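Local coordinates for protein transmembrane oligosaccharyl transferase (Archaeoglobus fulgidus, PDB 3WAJ) that belongs to the STT3/AglB family of membrane-embedded oligosaccharyl transferases, with a GT-C-type helical part and a bound zinc ion, at residues 21-26 with 144-149; 27-32 with 109-114; 150-155 with 487-492. All blocks are in the same frame, centred on the assembly; numbering follows the deposited sequence.

In the fold
Three neighbouring contacts illustrate how helix 19-30 and the 144-155 region are joined to one another and to their neighbours. Interaction 1 is the most buried, three of its four touching residues lying inside, and it sets the loop 144-149 against helix 19-30. Interaction 2 uses the same helix one turn further on, packing it against helix 102-118, and is partly buried. Interaction 3, also partly buried, continues the chain from that loop into helix 150-153 and brings it against residues 487-492 of helix 474-491 and what follows. The chemistry shifts accordingly: methyl groups dominate in interactions 1 and 2, whereas interaction 3 adds two glutamine amides. Centres lie about 8 to 11 Å apart.

Interaction 1 (21-26 with 144-149)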
# COMPACT_ATOMS: atom_id res chain seq x y z
N ALA A 21 4.72 28.19 4.49
CA ALA A 21 3.54 27.80 3.71
C ALA A 21 3.85 27.79 2.22
O ALA A 21 3.22 27.05 1.46
CB ALA A 21 2.35 28.70 4.00
N LEU A 22 4.81 28.61 1.80
CA LEU A 22 5.23 28.66 0.40
C LEU A 22 6.27 27.58 0.10
O LEU A 22 6.25 26.96 -0.96
CB LEU A 22 5.77 30.05 0.05
CG LEU A 22 4.78 31.21 0.08
CD1 LEU A 22 5.49 32.53 -0.12
CD2 LEU A 22 3.67 31.04 -0.96
N ILE A 23 7.18 27.37 1.05
CA ILE A 23 8.16 26.30 0.96
C ILE A 23 7.44 24.95 0.91
O ILE A 23 7.90 24.00 0.26
CB ILE A 23 9.12 26.34 2.18
CG1 ILE A 23 9.66 27.76 2.37
CG2 ILE A 23 10.25 25.31 2.04
CD1 ILE A 23 10.47 27.97 3.62
N SER A 24 6.30 24.88 1.59
CA SER A 24 5.52 23.65 1.65
C SER A 24 4.78 23.42 0.33
O SER A 24 4.67 22.28 -0.14
CB SER A 24 4.55 23.70 2.83
OG SER A 24 4.05 22.42 3.13
N VAL A 25 4.28 24.50 -0.28
CA VAL A 25 3.65 24.38 -1.59
C VAL A 25 4.70 23.99 -2.61
O VAL A 25 4.46 23.13 -3.46
CB VAL A 25 2.97 25.69 -2.03
CG1 VAL A 25 2.42 25.55 -3.45
CG2 VAL A 25 1.84 26.04 -1.08
N LYS A 26 5.86 24.62 -2.52
CA LYS A 26 6.97 24.34 -3.44
C LYS A 26 7.32 22.86 -3.36
O LYS A 26 7.46 22.19 -4.38
CB LYS A 26 8.19 25.22 -3.10
CG LYS A 26 9.40 25.03 -4.03
CD LYS A 26 10.42 24.05 -3.44
CE LYS A 26 11.72 24.00 -4.24
NZ LYS A 26 11.54 23.59 -5.65
N ILE A 144 7.68 21.73 10.35
CA ILE A 144 6.76 20.73 9.83
C ILE A 144 6.58 20.92 8.33
O ILE A 144 6.29 19.97 7.60
CB ILE A 144 5.39 20.76 10.57
CG1 ILE A 144 4.60 19.46 10.32
CG2 ILE A 144 4.58 22.02 10.20
CD1 ILE A 144 5.26 18.21 10.89
N ALA A 145 6.79 22.15 7.86
CA ALA A 145 6.68 22.46 6.44
C ALA A 145 7.82 21.84 5.62
O ALA A 145 7.72 21.75 4.40
CB ALA A 145 6.61 23.97 6.22
N ILE A 146 8.89 21.42 6.28
CA ILE A 146 10.05 20.88 5.58
C ILE A 146 10.53 19.50 6.03
O ILE A 146 11.46 18.96 5.47
CB ILE A 146 11.26 21.85 5.63
CG1 ILE A 146 11.51 22.32 7.07
CG2 ILE A 146 11.02 23.04 4.75
CD1 ILE A 146 12.94 22.24 7.50
N VAL A 147 9.92 18.92 7.07
CA VAL A 147 10.36 17.60 7.52
C VAL A 147 10.20 16.65 6.32
O VAL A 147 9.28 16.80 5.51
CB VAL A 147 9.75 17.23 8.90
CG1 VAL A 147 8.24 17.43 8.90
CG2 VAL A 147 10.11 15.80 9.29
N PRO A 148 10.89 15.56 6.23
CA PRO A 148 10.94 14.70 5.03
C PRO A 148 10.36 13.38 5.54
O PRO A 148 9.59 13.37 6.50
CB PRO A 148 12.39 14.48 4.59
CG PRO A 148 13.16 14.61 5.89
CD PRO A 148 12.45 15.74 6.65
N GLY A 149 10.73 12.28 4.88
CA GLY A 149 10.28 10.96 5.28
C GLY A 149 8.86 10.63 4.84
O GLY A 149 8.31 11.24 3.91
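A145 meets S24 where the loop 144-149 comes closest to helix 19-30, their CA atoms only 5.1 Å apart. Its methyl group is directed at the helix, and the CB atoms of A145 and S24 lie 4.0 Å from each other. The serine hydroxyl adds little here: S24 OG is 3.9 Å from the carbonyl oxygen of A145, too far for a hydrogen bond, so the pair meets as two small groups in contact. A145 also touches I121 of helix 121-131, and S24 touches V118 of helix 102-118, so both of these helices adjoin the contact.

I146 follows and supplies the second point of contact. Its CG2 branch touches CG2 of I23 at 3.6 Å, the two side chains lying alongside one another and pointing the same way. The chi1 of I146, 49°, wedges CG1 between the backbone nitrogen and the carbonyl carbon, and the longer branch runs away from the helix while the short methyl does the touching. On the helix side, I23 presents the branch that lies trans to its own nitrogen. Both isoleucines also reach Y486 of helix 474-491, so a third element covers the same apolar patch.

Beyond I146 the chain departs from 21-26 and reaches G149, whose positive phi of 78° suits glycine and which occupies the N-cap position of helix 150-153. Both segments belong to the helical STT3 N-terminal region.

No hydrogen bond spans the two segments. With a methyl, a serine CB and two isoleucine branches as the meeting surfaces, the attachment probably rests on close fit and on the burial of apolar surface; the small A145 and S24 are consistent with the close backbones.

Interaction 2 (27-32 with 109-114); sequences LRILNP and LAFIPA
A114 and I29 give up the largest areas to this contact, and they meet directly. The methyl of A114 is directed at helix 19-30 and sits 3.5 Å from CG1 of I29, with the isoleucine CD1 atom a little further from it, at 4.0 Å. A chi1 of -58° sets CG1 trans to the carbonyl carbon of I29, and from there the branch runs across to helix 102-118.

F111, one turn earlier on that helix, takes the next share. Its ring does not offer a face to I29: the isoleucine arrives at the ring edge, CG2 being 3.8 Å from F111 CE1 and CD1 4.0 Å from F111 CD1, both near the ring plane. The two side chains cross at roughly a right angle. CG1 of I29 thus meets the alanine methyl, CG2 meets the aromatic edge, and CD1 reaches both.

R28 adds its CB and its carbonyl O, the latter 4.0 Å from CB of A114, where the CA atoms of the two residues come within 5.4 Å. Its longer part packs on F151 and L152 of helix 150-153.

Neither helix is regular here. Segment 27-30 forms a wider, pi-type turn, and P113 brings a kink because its nitrogen has no bond to the preceding turn. The arrangement is that of close helix-helix packing over an alanine, within the helical STT3 part of a GT-C protein.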
# COMPACT_ATOMS: atom_id res chain seq x y z
N LEU A 27 7.44 22.37 -2.13
CA LEU A 27 7.77 20.97 -1.88
C LEU A 27 6.64 20.01 -2.27
O LEU A 27 6.89 18.97 -2.87
CB LEU A 27 8.15 20.77 -0.40
CG LEU A 27 9.63 20.52 -0.08
CD1 LEU A 27 10.52 21.29 -1.02
CD2 LEU A 27 9.94 20.89 1.37
N ARG A 28 5.40 20.34 -1.97
CA ARG A 28 4.33 19.35 -2.16
C ARG A 28 3.52 19.43 -3.45
O ARG A 28 2.98 18.42 -3.90
CB ARG A 28 3.42 19.33 -0.93
CG ARG A 28 4.10 18.74 0.27
CD ARG A 28 3.69 19.44 1.56
NE ARG A 28 4.66 19.16 2.62
CZ ARG A 28 4.37 18.46 3.70
NH1 ARG A 28 3.14 18.01 3.86
NH2 ARG A 28 5.28 18.23 4.63
N ILE A 29 3.45 20.61 -4.05
CA ILE A 29 2.68 20.81 -5.27
C ILE A 29 3.59 21.00 -6.49
O ILE A 29 3.32 20.46 -7.56
CB ILE A 29 1.71 22.01 -5.12
CG1 ILE A 29 0.78 21.76 -3.93
CG2 ILE A 29 0.94 22.27 -6.41
CD1 ILE A 29 -0.48 22.59 -3.95
N LEU A 30 4.67 21.75 -6.30
CA LEU A 30 5.54 22.16 -7.41
C LEU A 30 6.62 21.13 -7.78
O LEU A 30 6.79 20.79 -8.95
CB LEU A 30 6.21 23.50 -7.11
CG LEU A 30 5.60 24.79 -7.66
CD1 LEU A 30 4.08 24.75 -7.73
CD2 LEU A 30 6.08 25.96 -6.82
N ASN A 31 7.35 20.66 -6.78
CA ASN A 31 8.38 19.65 -7.01
C ASN A 31 7.95 18.40 -7.81
O ASN A 31 8.62 18.04 -8.78
CB ASN A 31 9.07 19.27 -5.70
CG ASN A 31 10.29 20.10 -5.42
OD1 ASN A 31 10.21 21.33 -5.35
ND2 ASN A 31 11.44 19.45 -5.28
N PRO A 32 6.84 17.74 -7.42
CA PRO A 32 6.51 16.52 -8.17
C PRO A 32 5.48 16.75 -9.28
O PRO A 32 4.97 15.77 -9.82
CB PRO A 32 5.89 15.63 -7.09
CG PRO A 32 5.13 16.61 -6.23
CD PRO A 32 5.94 17.90 -6.25
N LEU A 109 -8.52 15.54 -6.69
CA LEU A 109 -8.08 14.67 -5.60
C LEU A 109 -6.58 14.78 -5.37
O LEU A 109 -6.13 14.70 -4.24
CB LEU A 109 -8.47 13.22 -5.85
CG LEU A 109 -9.96 13.00 -6.03
CD1 LEU A 109 -10.26 11.50 -6.11
CD2 LEU A 109 -10.74 13.67 -4.89
N ALA A 110 -5.81 14.97 -6.45
CA ALA A 110 -4.34 15.08 -6.35
C ALA A 110 -3.88 16.19 -5.42
O ALA A 110 -2.88 16.06 -4.73
CB ALA A 110 -3.72 15.26 -7.74
N PHE A 111 -4.62 17.30 -5.41
CA PHE A 111 -4.24 18.46 -4.60
C PHE A 111 -4.55 18.29 -3.12
O PHE A 111 -3.92 18.93 -2.28
CB PHE A 111 -4.91 19.72 -5.11
CG PHE A 111 -4.32 20.21 -6.39
CD1 PHE A 111 -3.13 20.92 -6.38
CD2 PHE A 111 -4.94 19.95 -7.60
CE1 PHE A 111 -2.57 21.36 -7.57
CE2 PHE A 111 -4.39 20.39 -8.80
CZ PHE A 111 -3.21 21.10 -8.79
N ILE A 112 -5.52 17.44 -2.81
CA ILE A 112 -6.00 17.29 -1.45
C ILE A 112 -4.92 16.95 -0.39
O ILE A 112 -4.91 17.55 0.68
CB ILE A 112 -7.21 16.33 -1.39
CG1 ILE A 112 -8.42 17.04 -2.00
CG2 ILE A 112 -7.51 15.87 0.06
CD1 ILE A 112 -9.64 16.17 -2.17
N PRO A 113 -4.03 15.98 -0.68
CA PRO A 113 -3.03 15.69 0.36
C PRO A 113 -2.00 16.80 0.47
O PRO A 113 -1.48 17.06 1.57
CB PRO A 113 -2.38 14.39 -0.12
CG PRO A 113 -2.64 14.36 -1.62
CD PRO A 113 -3.99 14.99 -1.78
N ALA A 114 -1.68 17.44 -0.65
CA ALA A 114 -0.76 18.59 -0.62
C ALA A 114 -1.34 19.70 0.25
O ALA A 114 -0.65 20.27 1.08
CB ALA A 114 -0.48 19.10 -2.02

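Interaction 3 (150-155 with 487-492)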
# COMPACT_ATOMS: atom_id res chain seq x y z
N GLN A 150 8.27 9.65 5.52
CA GLN A 150 6.91 9.21 5.23
C GLN A 150 5.92 10.35 5.26
O GLN A 150 5.02 10.42 4.42
CB GLN A 150 6.47 8.17 6.24
CG GLN A 150 6.53 6.76 5.76
CD GLN A 150 6.16 5.82 6.87
OE1 GLN A 150 5.31 6.13 7.71
NE2 GLN A 150 6.83 4.67 6.92
N PHE A 151 6.07 11.23 6.24
CA PHE A 151 5.11 12.31 6.44
C PHE A 151 5.01 13.18 5.21
O PHE A 151 3.93 13.60 4.85
CB PHE A 151 5.49 13.15 7.65
CG PHE A 151 4.67 14.39 7.81
CD1 PHE A 151 3.45 14.36 8.48
CD2 PHE A 151 5.13 15.61 7.31
CE1 PHE A 151 2.68 15.53 8.63
CE2 PHE A 151 4.37 16.79 7.47
CZ PHE A 151 3.15 16.74 8.13
N LEU A 152 6.15 13.44 4.58
CA LEU A 152 6.17 14.20 3.33
C LEU A 152 5.70 13.37 2.13
O LEU A 152 4.89 13.84 1.32
CB LEU A 152 7.58 14.76 3.06
CG LEU A 152 7.78 15.50 1.74
CD1 LEU A 152 7.07 16.87 1.75
CD2 LEU A 152 9.25 15.66 1.43
N GLN A 153 6.22 12.15 2.00
CA GLN A 153 5.89 11.31 0.85
C GLN A 153 4.39 11.07 0.71
O GLN A 153 3.87 11.00 -0.39
CB GLN A 153 6.66 9.99 0.91
CG GLN A 153 8.12 10.13 0.50
CD GLN A 153 8.96 8.94 0.94
OE1 GLN A 153 8.44 7.99 1.54
NE2 GLN A 153 10.25 8.99 0.64
N ARG A 154 3.70 10.99 1.85
CA ARG A 154 2.25 10.78 1.88
C ARG A 154 1.44 12.08 1.96
O ARG A 154 0.26 12.07 2.30
CB ARG A 154 1.91 9.86 3.04
CG ARG A 154 2.39 8.46 2.75
CD ARG A 154 2.28 7.54 3.89
NE ARG A 154 2.89 6.27 3.50
CZ ARG A 154 2.88 5.16 4.24
NH1 ARG A 154 2.27 5.15 5.42
NH2 ARG A 154 3.46 4.07 3.77
N SER A 155 2.07 13.18 1.59
CA SER A 155 1.52 14.51 1.79
C SER A 155 1.80 15.35 0.55
O SER A 155 1.57 16.56 0.49
CB SER A 155 2.20 15.13 3.01
OG SER A 155 1.48 16.23 3.48
N ILE A 487 17.11 19.77 2.32
CA ILE A 487 17.78 19.03 1.26
C ILE A 487 17.09 17.70 0.95
O ILE A 487 16.65 17.47 -0.18
CB ILE A 487 19.27 18.80 1.61
CG1 ILE A 487 20.00 20.13 1.68
CG2 ILE A 487 19.94 17.89 0.60
CD1 ILE A 487 19.82 20.96 0.43
N LEU A 488 16.98 16.83 1.96
CA LEU A 488 16.27 15.56 1.79
C LEU A 488 14.81 15.79 1.36
O LEU A 488 14.31 15.11 0.47
CB LEU A 488 16.32 14.73 3.08
CG LEU A 488 17.55 13.84 3.32
CD1 LEU A 488 18.22 13.48 2.00
CD2 LEU A 488 18.54 14.48 4.27
N ALA A 489 14.17 16.77 1.99
CA ALA A 489 12.78 17.13 1.70
C ALA A 489 12.59 17.61 0.26
O ALA A 489 11.53 17.41 -0.31
CB ALA A 489 12.31 18.18 2.65
N ASP A 490 13.60 18.26 -0.30
CA ASP A 490 13.52 18.68 -1.69
C ASP A 490 13.81 17.50 -2.63
O ASP A 490 13.13 17.32 -3.66
CB ASP A 490 14.47 19.85 -1.96
CG ASP A 490 14.33 20.39 -3.36
OD1 ASP A 490 13.41 21.22 -3.57
OD2 ASP A 490 15.11 19.97 -4.24
N ALA A 491 14.79 16.68 -2.25
CA ALA A 491 15.19 15.53 -3.07
C ALA A 491 14.17 14.39 -3.05
O ALA A 491 14.13 13.60 -3.99
CB ALA A 491 16.53 15.02 -2.62
N GLN A 492 13.38 14.28 -1.99
CA GLN A 492 12.38 13.22 -1.89
C GLN A 492 11.03 13.66 -2.45
O GLN A 492 10.17 12.85 -2.69
CB GLN A 492 12.19 12.80 -0.44
CG GLN A 492 13.37 12.10 0.19
CD GLN A 492 13.13 11.82 1.66
OE1 GLN A 492 12.05 12.10 2.19
NE2 GLN A 492 14.13 11.27 2.34
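A chi1 of 176° swings CG of L152 trans to the backbone nitrogen, and this carries the leucine out from helix 150-153 toward helix 474-491. Its CD2 methyl ends against the backbone of A489, 3.4 Å from the carbonyl oxygen and 3.8 Å from CA, with the A489 methyl group at 4.1 Å. The leucine tip therefore lies against the helix surface itself as much as against a side chain. Further along, Q153 and Q492 both set CG opposite the carbonyl carbon, and the extended chains cross at a slant, bringing the amides near each other. Q153 NE2 stops 3.9 Å from Q492 OE1, and the amide planes are turned 48° apart; this is proximity, not a hydrogen bond.

The polar end of Q492 is held by other groups. Its OE1 accepts a hydrogen bond from the G149 backbone nitrogen, and its NE2 bonds to the carbonyl oxygen of L379, so both ends of the amide are engaged and its rotation is fixed. Through G149, the glutamine grips the chain just as helix 150-153 begins.

The contact joins this short helix of the STT3 N-terminal region to helix 474-491, close to the zinc site of D47, D161 and H163. The side chain of Q153 lies about 11 Å from the bound zinc ion, and R154, the next residue, packs on H163.

Where the two segments meet, then, the attraction is dispersion contact from L152 CD2 and from the two glutamine side chains, with no hydrogen bond across. The specific bonds of Q492 go to backbone atoms elsewhere in the same chain, and Q153 lies beside the amide they hold.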